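Local coordinates for protein mannan endo-1,6-alpha-mannosidase (Chaetomium thermophilum, PDB 6RY0) that probably acts as a family 76 glycoside hydrolase or transglycosidase on alpha-1,6-mannan, serving the transfer of GPI-anchored glycoproteins into the fungal cell wall, at residues C201-G206 with K224-L229; T217-A222 with A272-Y277; A44-L49 with T365-G370; G84-Y89 with P96-V101. All blocks are in the same frame, centred on the assembly; numbering follows the deposited sequence. Where two conformers were deposited one is given.

Interaction 1: C201-G206 with K224-L229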
loop_
_atom_site.group_PDB
_atom_site.type_symbol
_atom_site.label_atom_id
_atom_site.label_comp_id
_atom_site.label_asym_id
_atom_site.label_seq_id
_atom_site.Cartn_x
_atom_site.Cartn_y
_atom_site.Cartn_z
ATOM N N CYS A 201 8.260 0.023 2.490
ATOM C CA CYS A 201 7.254 -0.520 3.407
ATOM C C CYS A 201 7.763 -0.447 4.844
ATOM O O CYS A 201 7.023 -0.063 5.759
ATOM C CB CYS A 201 6.914 -1.972 3.049
ATOM S SG CYS A 201 5.987 -2.209 1.516
ATOM N N PHE A 202 9.005 -0.854 5.065
ATOM C CA PHE A 202 9.568 -0.823 6.414
ATOM C C PHE A 202 9.677 0.602 6.951
ATOM O O PHE A 202 9.358 0.879 8.104
ATOM C CB PHE A 202 10.897 -1.585 6.398
ATOM C CG PHE A 202 11.621 -1.627 7.716
ATOM C CD1 PHE A 202 11.024 -2.097 8.867
ATOM C CD2 PHE A 202 12.935 -1.228 7.799
ATOM C CE1 PHE A 202 11.713 -2.175 10.063
ATOM C CE2 PHE A 202 13.618 -1.311 9.007
ATOM C CZ PHE A 202 13.017 -1.750 10.128
ATOM N N PHE A 203 10.106 1.533 6.079
ATOM C CA PHE A 203 10.162 2.943 6.397
ATOM C C PHE A 203 8.785 3.467 6.796
ATOM O O PHE A 203 8.621 4.120 7.819
ATOM C CB PHE A 203 10.692 3.700 5.181
ATOM C CG PHE A 203 10.508 5.191 5.263
ATOM C CD1 PHE A 203 11.137 5.933 6.253
ATOM C CD2 PHE A 203 9.702 5.865 4.366
ATOM C CE1 PHE A 203 10.937 7.290 6.361
ATOM C CE2 PHE A 203 9.503 7.234 4.444
ATOM C CZ PHE A 203 10.118 7.940 5.450
ATOM N N ASP A 204 7.797 3.223 5.929
ATOM C CA ASP A 204 6.457 3.736 6.177
ATOM C C ASP A 204 5.888 3.187 7.479
ATOM O O ASP A 204 5.295 3.916 8.265
ATOM C CB ASP A 204 5.558 3.321 4.978
ATOM C CG ASP A 204 4.194 3.947 5.034
ATOM O OD1 ASP A 204 4.153 5.207 4.911
ATOM O OD2 ASP A 204 3.188 3.203 5.139
ATOM N N LEU A 205 6.056 1.887 7.725
ATOM C CA LEU A 205 5.597 1.293 8.989
ATOM C C LEU A 205 6.267 1.924 10.171
ATOM O O LEU A 205 5.622 2.189 11.191
ATOM C CB LEU A 205 5.868 -0.214 9.053
ATOM C CG LEU A 205 4.857 -1.031 8.268
ATOM C CD1 LEU A 205 5.282 -2.471 8.154
ATOM C CD2 LEU A 205 3.452 -0.965 8.871
ATOM N N GLY A 206 7.578 2.129 10.090
ATOM C CA GLY A 206 8.284 2.761 11.198
ATOM C C GLY A 206 7.787 4.166 11.487
ATOM O O GLY A 206 7.554 4.543 12.636
ATOM N N LYS A 224 16.887 5.969 9.535
ATOM C CA LYS A 224 18.021 5.202 9.045
ATOM C C LYS A 224 17.719 4.622 7.673
ATOM O O LYS A 224 18.571 4.656 6.763
ATOM C CB LYS A 224 18.338 4.091 10.060
ATOM C CG LYS A 224 19.504 3.212 9.713
ATOM C CD LYS A 224 19.707 2.174 10.818
ATOM C CE LYS A 224 21.150 1.809 11.103
ATOM N NZ LYS A 224 21.676 1.101 9.955
ATOM N N ILE A 225 16.534 4.035 7.506
ATOM C CA ILE A 225 16.220 3.392 6.232
ATOM C C ILE A 225 16.025 4.418 5.124
ATOM O O ILE A 225 16.478 4.200 3.988
ATOM C CB ILE A 225 14.983 2.495 6.373
ATOM C CG1 ILE A 225 15.234 1.370 7.330
ATOM C CG2 ILE A 225 14.447 2.050 5.020
ATOM C CD1 ILE A 225 16.190 0.337 6.788
ATOM N N PHE A 226 15.390 5.542 5.420
ATOM C CA PHE A 226 15.263 6.600 4.421
ATOM C C PHE A 226 16.636 7.096 3.986
ATOM O O PHE A 226 16.908 7.274 2.798
ATOM C CB PHE A 226 14.440 7.752 4.978
ATOM C CG PHE A 226 14.054 8.733 3.909
ATOM C CD1 PHE A 226 14.910 9.751 3.547
ATOM C CD2 PHE A 226 12.816 8.634 3.253
ATOM C CE1 PHE A 226 14.530 10.645 2.537
ATOM C CE2 PHE A 226 12.456 9.513 2.267
ATOM C CZ PHE A 226 13.313 10.493 1.919
ATOM N N ASP A 227 17.520 7.310 4.963
ATOM C CA ASP A 227 18.837 7.808 4.646
ATOM C C ASP A 227 19.620 6.810 3.806
ATOM O O ASP A 227 20.419 7.210 2.953
ATOM C CB ASP A 227 19.567 8.202 5.914
ATOM C CG ASP A 227 19.018 9.502 6.534
ATOM O OD1 ASP A 227 18.171 10.196 5.912
ATOM O OD2 ASP A 227 19.415 9.794 7.663
ATOM N N TRP A 228 19.381 5.518 4.020
ATOM C CA TRP A 228 19.982 4.488 3.200
ATOM C C TRP A 228 19.460 4.545 1.756
ATOM O O TRP A 228 20.223 4.502 0.806
ATOM C CB TRP A 228 19.756 3.091 3.821
ATOM C CG TRP A 228 20.366 2.019 2.987
ATOM C CD1 TRP A 228 21.674 1.610 3.017
ATOM C CD2 TRP A 228 19.731 1.269 1.940
ATOM N NE1 TRP A 228 21.887 0.664 2.052
ATOM C CE2 TRP A 228 20.718 0.436 1.371
ATOM C CE3 TRP A 228 18.429 1.204 1.431
ATOM C CZ2 TRP A 228 20.454 -0.424 0.333
ATOM C CZ3 TRP A 228 18.159 0.326 0.402
ATOM C CH2 TRP A 228 19.168 -0.453 -0.148
ATOM N N LEU A 229 18.136 4.652 1.600
ATOM C CA LEU A 229 17.541 4.770 0.279
ATOM C C LEU A 229 18.111 5.975 -0.493
ATOM O O LEU A 229 18.288 5.930 -1.709
ATOM C CB LEU A 229 16.033 4.899 0.396
ATOM C CG LEU A 229 15.288 3.589 0.653
ATOM C CD1 LEU A 229 13.837 3.878 1.030
ATOM C CD2 LEU A 229 15.358 2.665 -0.551
#

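Interaction 2: T217-A222 with A272-Y277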
loop_
_atom_site.group_PDB
_atom_site.type_symbol
_atom_site.label_atom_id
_atom_site.label_comp_id
_atom_site.label_asym_id
_atom_site.label_seq_id
_atom_site.Cartn_x
_atom_site.Cartn_y
_atom_site.Cartn_z
ATOM N N THR A 217 12.049 4.906 18.921
ATOM C CA THR A 217 12.868 3.900 18.282
ATOM C C THR A 217 12.331 3.565 16.889
ATOM O O THR A 217 13.108 3.316 15.977
ATOM C CB THR A 217 13.023 2.681 19.176
ATOM O OG1 THR A 217 13.728 3.105 20.339
ATOM C CG2 THR A 217 13.779 1.557 18.472
ATOM N N TYR A 218 11.007 3.586 16.735
ATOM C CA TYR A 218 10.440 3.421 15.408
ATOM C C TYR A 218 10.967 4.499 14.454
ATOM O O TYR A 218 11.309 4.232 13.292
ATOM C CB TYR A 218 8.916 3.494 15.437
ATOM C CG TYR A 218 8.220 2.408 16.193
ATOM C CD1 TYR A 218 8.302 1.074 15.796
ATOM C CD2 TYR A 218 7.393 2.706 17.264
ATOM C CE1 TYR A 218 7.595 0.095 16.472
ATOM C CE2 TYR A 218 6.703 1.713 17.953
ATOM C CZ TYR A 218 6.793 0.423 17.546
ATOM O OH TYR A 218 6.085 -0.510 18.281
ATOM N N ALA A 219 10.958 5.735 14.916
ATOM C CA ALA A 219 11.376 6.880 14.099
ATOM C C ALA A 219 12.840 6.821 13.755
ATOM O O ALA A 219 13.225 7.189 12.654
ATOM C CB ALA A 219 11.073 8.166 14.839
ATOM N N GLU A 220 13.676 6.397 14.700
ATOM C CA GLU A 220 15.113 6.326 14.415
ATOM C C GLU A 220 15.396 5.297 13.322
ATOM O O GLU A 220 16.211 5.539 12.423
ATOM C CB GLU A 220 15.878 5.996 15.699
ATOM C CG GLU A 220 15.786 6.992 16.798
ATOM C CD GLU A 220 16.223 6.423 18.147
ATOM O OE1 GLU A 220 16.753 5.280 18.215
ATOM O OE2 GLU A 220 16.028 7.127 19.160
ATOM N N TRP A 221 14.700 4.160 13.360
ATOM C CA TRP A 221 14.807 3.187 12.275
ATOM C C TRP A 221 14.314 3.763 10.951
ATOM O O TRP A 221 14.921 3.539 9.897
ATOM C CB TRP A 221 14.052 1.915 12.618
ATOM C CG TRP A 221 14.828 0.888 13.348
ATOM C CD1 TRP A 221 14.771 0.584 14.688
ATOM C CD2 TRP A 221 15.693 -0.068 12.761
ATOM N NE1 TRP A 221 15.551 -0.504 14.961
ATOM C CE2 TRP A 221 16.111 -0.946 13.787
ATOM C CE3 TRP A 221 16.129 -0.279 11.467
ATOM C CZ2 TRP A 221 16.938 -2.027 13.540
ATOM C CZ3 TRP A 221 16.970 -1.329 11.229
ATOM C CH2 TRP A 221 17.369 -2.190 12.254
ATOM N N ALA A 222 13.180 4.454 10.988
ATOM C CA ALA A 222 12.648 5.026 9.744
ATOM C C ALA A 222 13.649 5.990 9.138
ATOM O O ALA A 222 13.895 5.976 7.930
ATOM C CB ALA A 222 11.328 5.699 10.032
ATOM N N ALA A 272 5.733 12.170 5.175
ATOM C CA ALA A 272 4.724 13.014 5.763
ATOM C C ALA A 272 4.478 12.639 7.225
ATOM O O ALA A 272 4.352 13.513 8.072
ATOM C CB ALA A 272 3.432 12.935 4.955
ATOM N N PHE A 273 4.432 11.335 7.544
ATOM C CA PHE A 273 4.333 10.919 8.920
ATOM C C PHE A 273 5.541 11.380 9.723
ATOM O O PHE A 273 5.377 11.838 10.863
ATOM C CB PHE A 273 4.120 9.382 9.037
ATOM C CG PHE A 273 2.680 8.965 8.838
ATOM C CD1 PHE A 273 2.174 8.711 7.566
ATOM C CD2 PHE A 273 1.832 8.800 9.912
ATOM C CE1 PHE A 273 0.844 8.343 7.398
ATOM C CE2 PHE A 273 0.498 8.443 9.742
ATOM C CZ PHE A 273 0.010 8.211 8.479
ATOM N N MET A 274 6.734 11.295 9.150
ATOM C CA MET A 274 7.925 11.760 9.849
ATOM C C MET A 274 7.895 13.268 10.069
ATOM O O MET A 274 8.307 13.747 11.133
ATOM C CB MET A 274 9.210 11.402 9.128
ATOM C CG MET A 274 9.504 9.910 9.076
ATOM S SD MET A 274 9.760 9.164 10.707
ATOM C CE MET A 274 11.381 9.822 11.095
ATOM N N TRP A 275 7.453 14.039 9.093
ATOM C CA TRP A 275 7.298 15.479 9.257
ATOM C C TRP A 275 6.324 15.794 10.382
ATOM O O TRP A 275 6.588 16.641 11.234
ATOM C CB TRP A 275 6.835 16.102 7.941
ATOM C CG TRP A 275 6.260 17.465 8.050
ATOM C CD1 TRP A 275 5.011 17.829 7.643
ATOM C CD2 TRP A 275 6.879 18.669 8.562
ATOM N NE1 TRP A 275 4.813 19.171 7.855
ATOM C CE2 TRP A 275 5.944 19.711 8.405
ATOM C CE3 TRP A 275 8.130 18.968 9.130
ATOM C CZ2 TRP A 275 6.200 21.001 8.830
ATOM C CZ3 TRP A 275 8.380 20.271 9.543
ATOM C CH2 TRP A 275 7.415 21.260 9.371
ATOM N N ASN A 276 5.184 15.119 10.389
ATOM C CA ASN A 276 4.167 15.369 11.399
ATOM C C ASN A 276 4.703 15.024 12.788
ATOM O O ASN A 276 4.489 15.759 13.739
ATOM C CB ASN A 276 2.921 14.555 11.041
ATOM C CG ASN A 276 1.782 14.805 11.983
ATOM O OD1 ASN A 276 1.769 14.287 13.103
ATOM N ND2 ASN A 276 0.796 15.564 11.541
ATOM N N TYR A 277 5.419 13.909 12.894
ATOM C CA TYR A 277 5.929 13.440 14.184
ATOM C C TYR A 277 7.080 14.303 14.698
ATOM O O TYR A 277 7.088 14.705 15.861
ATOM C CB TYR A 277 6.375 11.996 14.031
ATOM C CG TYR A 277 6.857 11.378 15.312
ATOM C CD1 TYR A 277 5.976 11.148 16.364
ATOM C CD2 TYR A 277 8.180 11.020 15.493
ATOM C CE1 TYR A 277 6.388 10.563 17.522
ATOM C CE2 TYR A 277 8.609 10.408 16.698
ATOM C CZ TYR A 277 7.673 10.193 17.683
ATOM O OH TYR A 277 7.984 9.570 18.886
#

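Interaction 3: A44-L49 with T365-G370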
loop_
_atom_site.group_PDB
_atom_site.type_symbol
_atom_site.label_atom_id
_atom_site.label_comp_id
_atom_site.label_asym_id
_atom_site.label_seq_id
_atom_site.Cartn_x
_atom_site.Cartn_y
_atom_site.Cartn_z
ATOM N N ALA A 44 -17.508 -0.358 -4.437
ATOM C CA ALA A 44 -17.174 -1.307 -3.388
ATOM C C ALA A 44 -17.862 -2.648 -3.653
ATOM O O ALA A 44 -17.296 -3.715 -3.395
ATOM C CB ALA A 44 -17.527 -0.746 -2.011
ATOM N N TYR A 45 -19.096 -2.605 -4.134
ATOM C CA TYR A 45 -19.828 -3.811 -4.527
ATOM C C TYR A 45 -19.112 -4.512 -5.680
ATOM O O TYR A 45 -18.876 -5.715 -5.620
ATOM C CB TYR A 45 -21.277 -3.397 -4.893
ATOM C CG TYR A 45 -22.103 -4.548 -5.402
ATOM C CD1 TYR A 45 -22.055 -4.936 -6.728
ATOM C CD2 TYR A 45 -22.950 -5.255 -4.531
ATOM C CE1 TYR A 45 -22.818 -6.063 -7.157
ATOM C CE2 TYR A 45 -23.702 -6.341 -4.960
ATOM C CZ TYR A 45 -23.593 -6.748 -6.238
ATOM O OH TYR A 45 -24.288 -7.846 -6.687
ATOM N N ASP A 46 -18.790 -3.785 -6.747
ATOM C CA ASP A 46 -18.164 -4.418 -7.897
ATOM C C ASP A 46 -16.807 -4.996 -7.565
ATOM O O ASP A 46 -16.464 -6.059 -8.073
ATOM C CB ASP A 46 -18.053 -3.455 -9.070
ATOM C CG ASP A 46 -19.322 -3.378 -9.901
ATOM O OD1 ASP A 46 -20.287 -4.114 -9.590
ATOM O OD2 ASP A 46 -19.343 -2.587 -10.896
ATOM N N MET A 47 -16.022 -4.358 -6.709
ATOM C CA MET A 47 -14.743 -4.929 -6.321
ATOM C C MET A 47 -14.967 -6.216 -5.503
ATOM O O MET A 47 -14.257 -7.199 -5.669
ATOM C CB MET A 47 -13.941 -3.891 -5.528
ATOM C CG MET A 47 -12.635 -4.356 -4.924
ATOM S SD MET A 47 -11.460 -4.866 -6.159
ATOM C CE MET A 47 -10.414 -5.991 -5.263
ATOM N N MET A 48 -15.968 -6.213 -4.638
ATOM C CA MET A 48 -16.208 -7.358 -3.774
ATOM C C MET A 48 -16.643 -8.572 -4.588
ATOM O O MET A 48 -16.412 -9.690 -4.147
ATOM C CB MET A 48 -17.222 -7.017 -2.681
ATOM C CG MET A 48 -17.413 -8.028 -1.556
ATOM S SD MET A 48 -15.860 -8.275 -0.646
ATOM C CE MET A 48 -15.379 -6.982 0.428
ATOM N N LEU A 49 -17.231 -8.385 -5.775
ATOM C CA LEU A 49 -17.606 -9.517 -6.614
ATOM C C LEU A 49 -16.387 -10.386 -6.972
ATOM O O LEU A 49 -16.533 -11.577 -7.254
ATOM C CB LEU A 49 -18.287 -9.072 -7.901
ATOM C CG LEU A 49 -19.652 -8.414 -7.728
ATOM C CD1 LEU A 49 -20.122 -7.895 -9.099
ATOM C CD2 LEU A 49 -20.671 -9.373 -7.148
ATOM N N THR A 365 -21.774 -4.533 -17.809
ATOM C CA THR A 365 -22.584 -3.855 -16.803
ATOM C C THR A 365 -22.867 -2.396 -17.157
ATOM O O THR A 365 -23.731 -1.786 -16.538
ATOM C CB THR A 365 -21.869 -3.868 -15.471
ATOM O OG1 THR A 365 -20.623 -3.196 -15.686
ATOM C CG2 THR A 365 -21.638 -5.302 -14.960
ATOM N N GLY A 366 -22.098 -1.840 -18.089
ATOM C CA GLY A 366 -22.116 -0.409 -18.374
ATOM C C GLY A 366 -21.308 0.421 -17.381
ATOM O O GLY A 366 -21.276 1.638 -17.499
ATOM N N ARG A 367 -20.637 -0.232 -16.434
ATOM C CA ARG A 367 -19.870 0.481 -15.416
ATOM C C ARG A 367 -18.565 -0.231 -15.112
ATOM O O ARG A 367 -17.884 0.132 -14.151
ATOM C CB ARG A 367 -20.696 0.664 -14.144
ATOM C CG ARG A 367 -20.979 -0.627 -13.404
ATOM C CD ARG A 367 -22.017 -0.434 -12.307
ATOM N NE ARG A 367 -22.041 -1.578 -11.442
ATOM C CZ ARG A 367 -23.028 -1.919 -10.621
ATOM N NH1 ARG A 367 -24.179 -1.274 -10.621
ATOM N NH2 ARG A 367 -22.846 -2.929 -9.778
ATOM N N ARG A 368 -18.174 -1.211 -15.918
ATOM C CA ARG A 368 -16.949 -1.947 -15.626
ATOM C C ARG A 368 -15.755 -1.009 -15.792
ATOM O O ARG A 368 -15.693 -0.221 -16.734
ATOM C CB ARG A 368 -16.833 -3.172 -16.531
ATOM C CG ARG A 368 -15.646 -4.103 -16.253
ATOM C CD ARG A 368 -15.623 -5.315 -17.219
ATOM N NE ARG A 368 -14.517 -6.185 -16.880
ATOM C CZ ARG A 368 -13.866 -7.046 -17.638
ATOM N NH1 ARG A 368 -14.059 -7.161 -18.941
ATOM N NH2 ARG A 368 -12.872 -7.720 -17.037
ATOM N N CYS A 369 -14.783 -1.139 -14.889
ATOM C CA CYS A 369 -13.620 -0.256 -14.856
ATOM C C CYS A 369 -12.391 -0.897 -15.483
ATOM O O CYS A 369 -12.007 -2.013 -15.159
ATOM C CB CYS A 369 -13.287 0.118 -13.413
ATOM S SG CYS A 369 -14.509 1.162 -12.566
ATOM N N GLY A 370 -11.735 -0.099 -16.323
ATOM C CA GLY A 370 -10.410 -0.424 -16.814
ATOM C C GLY A 370 -9.342 0.412 -16.129
ATOM O O GLY A 370 -9.567 1.043 -15.092
HETATM O O HOH W 1 -17.683 -0.544 -11.489
HETATM O O HOH W 2 -18.973 -3.577 -13.548
#

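Interaction 4: G84-Y89 with P96-V101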
loop_
_atom_site.group_PDB
_atom_site.type_symbol
_atom_site.label_atom_id
_atom_site.label_comp_id
_atom_site.label_asym_id
_atom_site.label_seq_id
_atom_site.Cartn_x
_atom_site.Cartn_y
_atom_site.Cartn_z
ATOM N N GLY A 84 -6.821 -3.482 3.099
ATOM C CA GLY A 84 -6.573 -2.102 3.470
ATOM C C GLY A 84 -7.454 -1.122 2.710
ATOM O O GLY A 84 -7.922 -0.128 3.261
ATOM N N THR A 85 -7.700 -1.397 1.435
ATOM C CA THR A 85 -8.588 -0.550 0.641
ATOM C C THR A 85 -9.969 -0.438 1.298
ATOM O O THR A 85 -10.566 0.639 1.328
ATOM C CB THR A 85 -8.717 -1.077 -0.792
ATOM O OG1 THR A 85 -7.421 -1.131 -1.396
ATOM C CG2 THR A 85 -9.564 -0.164 -1.639
ATOM N N TYR A 86 -10.476 -1.548 1.844
ATOM C CA TYR A 86 -11.758 -1.556 2.488
ATOM C C TYR A 86 -11.760 -0.965 3.900
ATOM O O TYR A 86 -12.769 -0.403 4.327
ATOM C CB TYR A 86 -12.409 -2.956 2.506
ATOM C CG TYR A 86 -13.058 -3.269 1.166
ATOM C CD1 TYR A 86 -12.311 -3.712 0.087
ATOM C CD2 TYR A 86 -14.424 -3.095 0.976
ATOM C CE1 TYR A 86 -12.889 -3.949 -1.135
ATOM C CE2 TYR A 86 -15.017 -3.340 -0.254
ATOM C CZ TYR A 86 -14.240 -3.755 -1.302
ATOM O OH TYR A 86 -14.764 -4.031 -2.528
ATOM N N VAL A 87 -10.653 -1.074 4.614
ATOM C CA VAL A 87 -10.510 -0.330 5.864
ATOM C C VAL A 87 -10.611 1.170 5.593
ATOM O O VAL A 87 -11.305 1.913 6.302
ATOM C CB VAL A 87 -9.178 -0.705 6.541
ATOM C CG1 VAL A 87 -8.878 0.201 7.725
ATOM C CG2 VAL A 87 -9.196 -2.170 6.999
ATOM N N ASP A 88 -9.935 1.624 4.538
ATOM C CA ASP A 88 -10.045 3.025 4.116
ATOM C C ASP A 88 -11.463 3.360 3.640
ATOM O O ASP A 88 -11.983 4.424 3.966
ATOM C CB ASP A 88 -9.019 3.394 3.042
ATOM C CG ASP A 88 -7.818 4.130 3.580
ATOM O OD1 ASP A 88 -7.878 4.712 4.687
ATOM O OD2 ASP A 88 -6.799 4.137 2.830
ATOM N N TYR A 89 -12.074 2.473 2.863
ATOM C CA TYR A 89 -13.439 2.707 2.368
ATOM C C TYR A 89 -14.388 3.018 3.515
ATOM O O TYR A 89 -15.143 4.002 3.459
ATOM C CB TYR A 89 -13.918 1.508 1.557
ATOM C CG TYR A 89 -15.392 1.568 1.217
ATOM C CD1 TYR A 89 -15.864 2.399 0.235
ATOM C CD2 TYR A 89 -16.314 0.798 1.920
ATOM C CE1 TYR A 89 -17.243 2.490 -0.035
ATOM C CE2 TYR A 89 -17.673 0.887 1.670
ATOM C CZ TYR A 89 -18.127 1.759 0.705
ATOM O OH TYR A 89 -19.458 1.930 0.432
ATOM N N PRO A 96 -20.226 0.472 6.880
ATOM C CA PRO A 96 -19.562 -0.659 7.544
ATOM C C PRO A 96 -19.928 -2.004 6.925
ATOM O O PRO A 96 -19.596 -3.014 7.515
ATOM C CB PRO A 96 -20.108 -0.564 8.970
ATOM C CG PRO A 96 -21.558 -0.153 8.729
ATOM C CD PRO A 96 -21.516 0.791 7.544
ATOM N N SER A 97 -20.633 -2.004 5.787
ATOM C CA SER A 97 -21.179 -3.239 5.216
ATOM C C SER A 97 -20.198 -4.387 5.097
ATOM O O SER A 97 -20.570 -5.542 5.284
ATOM C CB SER A 97 -21.754 -2.956 3.824
ATOM O OG SER A 97 -22.851 -2.060 3.907
ATOM N N TYR A 98 -18.957 -4.092 4.715
ATOM C CA TYR A 98 -17.952 -5.118 4.478
ATOM C C TYR A 98 -17.018 -5.349 5.657
ATOM O O TYR A 98 -16.118 -6.177 5.555
ATOM C CB TYR A 98 -17.151 -4.795 3.197
ATOM C CG TYR A 98 -18.061 -4.638 2.010
ATOM C CD1 TYR A 98 -18.704 -5.736 1.445
ATOM C CD2 TYR A 98 -18.322 -3.383 1.468
ATOM C CE1 TYR A 98 -19.587 -5.593 0.379
ATOM C CE2 TYR A 98 -19.223 -3.230 0.393
ATOM C CZ TYR A 98 -19.841 -4.345 -0.134
ATOM O OH TYR A 98 -20.706 -4.257 -1.211
ATOM N N ASN A 99 -17.223 -4.653 6.767
ATOM C CA ASN A 99 -16.257 -4.723 7.865
ATOM C C ASN A 99 -16.046 -6.144 8.389
ATOM O O ASN A 99 -14.915 -6.530 8.687
ATOM C CB ASN A 99 -16.624 -3.785 9.012
ATOM C CG ASN A 99 -16.388 -2.330 8.683
ATOM O OD1 ASN A 99 -15.935 -1.972 7.606
ATOM N ND2 ASN A 99 -16.708 -1.473 9.644
ATOM N N HIS A 100 -17.103 -6.933 8.506
ATOM C CA HIS A 100 -16.959 -8.299 9.019
ATOM C C HIS A 100 -16.116 -9.157 8.092
ATOM O O HIS A 100 -15.267 -9.935 8.534
ATOM C CB HIS A 100 -18.342 -8.935 9.300
ATOM C CG HIS A 100 -19.193 -9.201 8.085
ATOM N ND1 HIS A 100 -19.830 -8.208 7.362
ATOM C CD2 HIS A 100 -19.589 -10.373 7.528
ATOM C CE1 HIS A 100 -20.538 -8.757 6.387
ATOM N NE2 HIS A 100 -20.424 -10.070 6.479
ATOM N N VAL A 101 -16.364 -9.027 6.797
ATOM C CA VAL A 101 -15.622 -9.783 5.801
ATOM C C VAL A 101 -14.133 -9.427 5.841
ATOM O O VAL A 101 -13.256 -10.289 5.734
ATOM C CB VAL A 101 -16.218 -9.476 4.368
ATOM C CG1 VAL A 101 -15.365 -10.047 3.271
ATOM C CG2 VAL A 101 -17.657 -9.960 4.264
HETATM O O HOH W 3 -15.026 -2.136 4.999
#

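Interaction 1: C201-G206 with K224-L229
An alpha-alpha hairpin is closed here by Phe202 and Phe203 of helix 196-213, which meet Ile225 and Phe226 of helix 216-231. The short segments run nearly antiparallel, at 147°, with axes 9.4 Å apart. No hydrogen bond crosses between them; the contact is apolar and buried. Ile225 sits opposite both phenylalanines of the first helix. Its CG1 branch lies crosswise to Phe202, with CG1 3.5 Å from Phe202 CD2, and its CD1 reaches the edge of that ring in the ring plane. The CG2 branch of Ile225 turns the other way and lies 4.1 Å from Phe203 CB. Phe203 and Phe226 extend side by side in the same direction. In both, CG is anti to the backbone N (chi1 167° in Phe203), which carries the two rings to the same side of the hairpin. Phe226 CD2 stands over one face of the Phe203 ring, toward its rim, 3.5 Å from Phe203 CZ. The planes are inclined at 50°. Replacing Phe203 by alanine is likely to open a gap beside Phe226 and leave its ring freer to turn. Beyond the pair, Phe202 stacks on Trp163, Phe203 touches Leu267, and Phe226 meets Trp283 edge-to-face. Such consecutive antiparallel helices joined by a short turn are the building unit of the (alpha/alpha)6 barrel of family 76 glycoside hydrolases.

Interaction 2: T217-A222 with A272-Y277
The segments around Ala219 and Met274 cross at 132° with axes 11.4 Å apart, and the closest CA pair, Ala219 and Met274, is separated by 7.3 Å. The small side chains lie on helix 216-231, and the long ones on helix 261-278 fill the distance. Met274 bends at chi2 and chi3 (-63° and -73°), which curls its thioether across the alanine side of the other helix. Its SD lies 3.9 Å from Ala222 CB. Its CE turns to Ala219 and packs 3.6 Å from the backbone O of that residue. Tyr277, one turn further along, packs on the Ala219 methyl: Tyr277 CE2 is 3.8 Å from Ala219 CB, so Ala219 is touched by both Met274 and Tyr277. The hydroxyl of Tyr277 goes on to hydrogen-bond Asn216, at the start of the opposing helix. Met274 also touches Trp283 of helix 281-298. Two helices cross obliquely here, with alanines on one and longer side chains on the other, consistent with the (alpha/alpha)6 barrel of this family.

Interaction 3: A44-L49 with T365-G370
A side-on salt bridge between Asp46 and Arg367 ties the end region of helix 33-48 to the loop before helix 389-401. That loop is shaped by an ST turn, in which Thr365 OG1 accepts a bond from the backbone N of Arg367, and by a classic beta bulge of Arg367 and Arg368 opposite Gly362. Arg367 grips the carboxylate with two nitrogens, one to each oxygen. NH2 donates to Asp46 OD1 at 2.8 Å, and the bond is nearly straight at 171°. NE donates to Asp46 OD2 at 2.9 Å, on its syn side but tilted out of the carboxylate plane, and NH2 meets OD1 from above it. Both oxygens lie near the guanidinium plane, but the carboxylate is turned 42° from it. The chain of Arg367 is extended from CG to NE, which carries the charged group across to the helix. There Tyr45 stands nearly upright to the guanidinium, its CD1 3.7 Å from Arg367 NH2. Two waters also donate to Asp46 OD2. One links it to Arg367 O, at 2.7 Å from Asp46 OD2; the other links it to Thr365 OG1. Arg367 NH1 bonds to Tyr27 OH. A methionine in place of Arg367 would probably leave the Asp46 carboxylate without its countercharge and Tyr27 without this donor. With four donors on its two oxygens, the carboxylate is probably restrained in rotation; partial exposure is likely to weaken the charge attraction.

Interaction 4: G84-Y89 with P96-V101
Tyr86 presents its ring edge to the face of Tyr98 in an offset edge-to-face pair. The planes stand at 79° and the centroids are 5.5 Å apart. The closest approach is made by Tyr86 CE2, 3.7 Å from Tyr98 CD2, and Tyr86 CD2 also packs on Tyr98 CB. In both residues CG is anti to the carbonyl carbon (chi1 -80° in Tyr86), and the two side chains slant across each other in the space between the segments. Tyr89, one turn further along helix 76-93, comes to the rim of the same ring instead: its CE2 lies near the Tyr98 plane, 4.3 Å from Tyr98 CD2. The polar ends lead off to other partners. Tyr86 OH bonds to Ala44 O of helix 33-48, and Tyr89 OH to Asp95. Close by, a water donates to both Tyr86 O, at 2.9 Å, and Asn99 OD1, joining the helix backbone to the start of helix 99-108. Tyr98 belongs to the type I turn from Pro96 to Asn99 that leads into that helix. The arrangement is two consecutive helices joined by a short loop, with three tyrosines packed where the loop returns to the first helix, in keeping with the sequential helices of a family 76 (alpha/alpha)6 barrel.

How the interactions relate
Interactions 1 and 2 are buried and apolar, with no hydrogen bond across their segments. Interaction 4 is buried and aromatic but adds a water bridge, whereas interaction 3 lies at the surface and relies on charge and water. Interactions 1 and 2 share helix 216-231 and touch: the Phe203 ring packs on Ala222 O and on Met274, so helices 196-213, 216-231 and 261-278 form one continuous packing unit. Interactions 3 and 4 adjoin on another part of the chain, about 27 to 37 Å between centres from the first two. They touch through Tyr86 and Tyr98, which pack against helix 33-48. Interactions 1 and 4 bridge near neighbours in sequence; interaction 3 joins the first helix to a late loop.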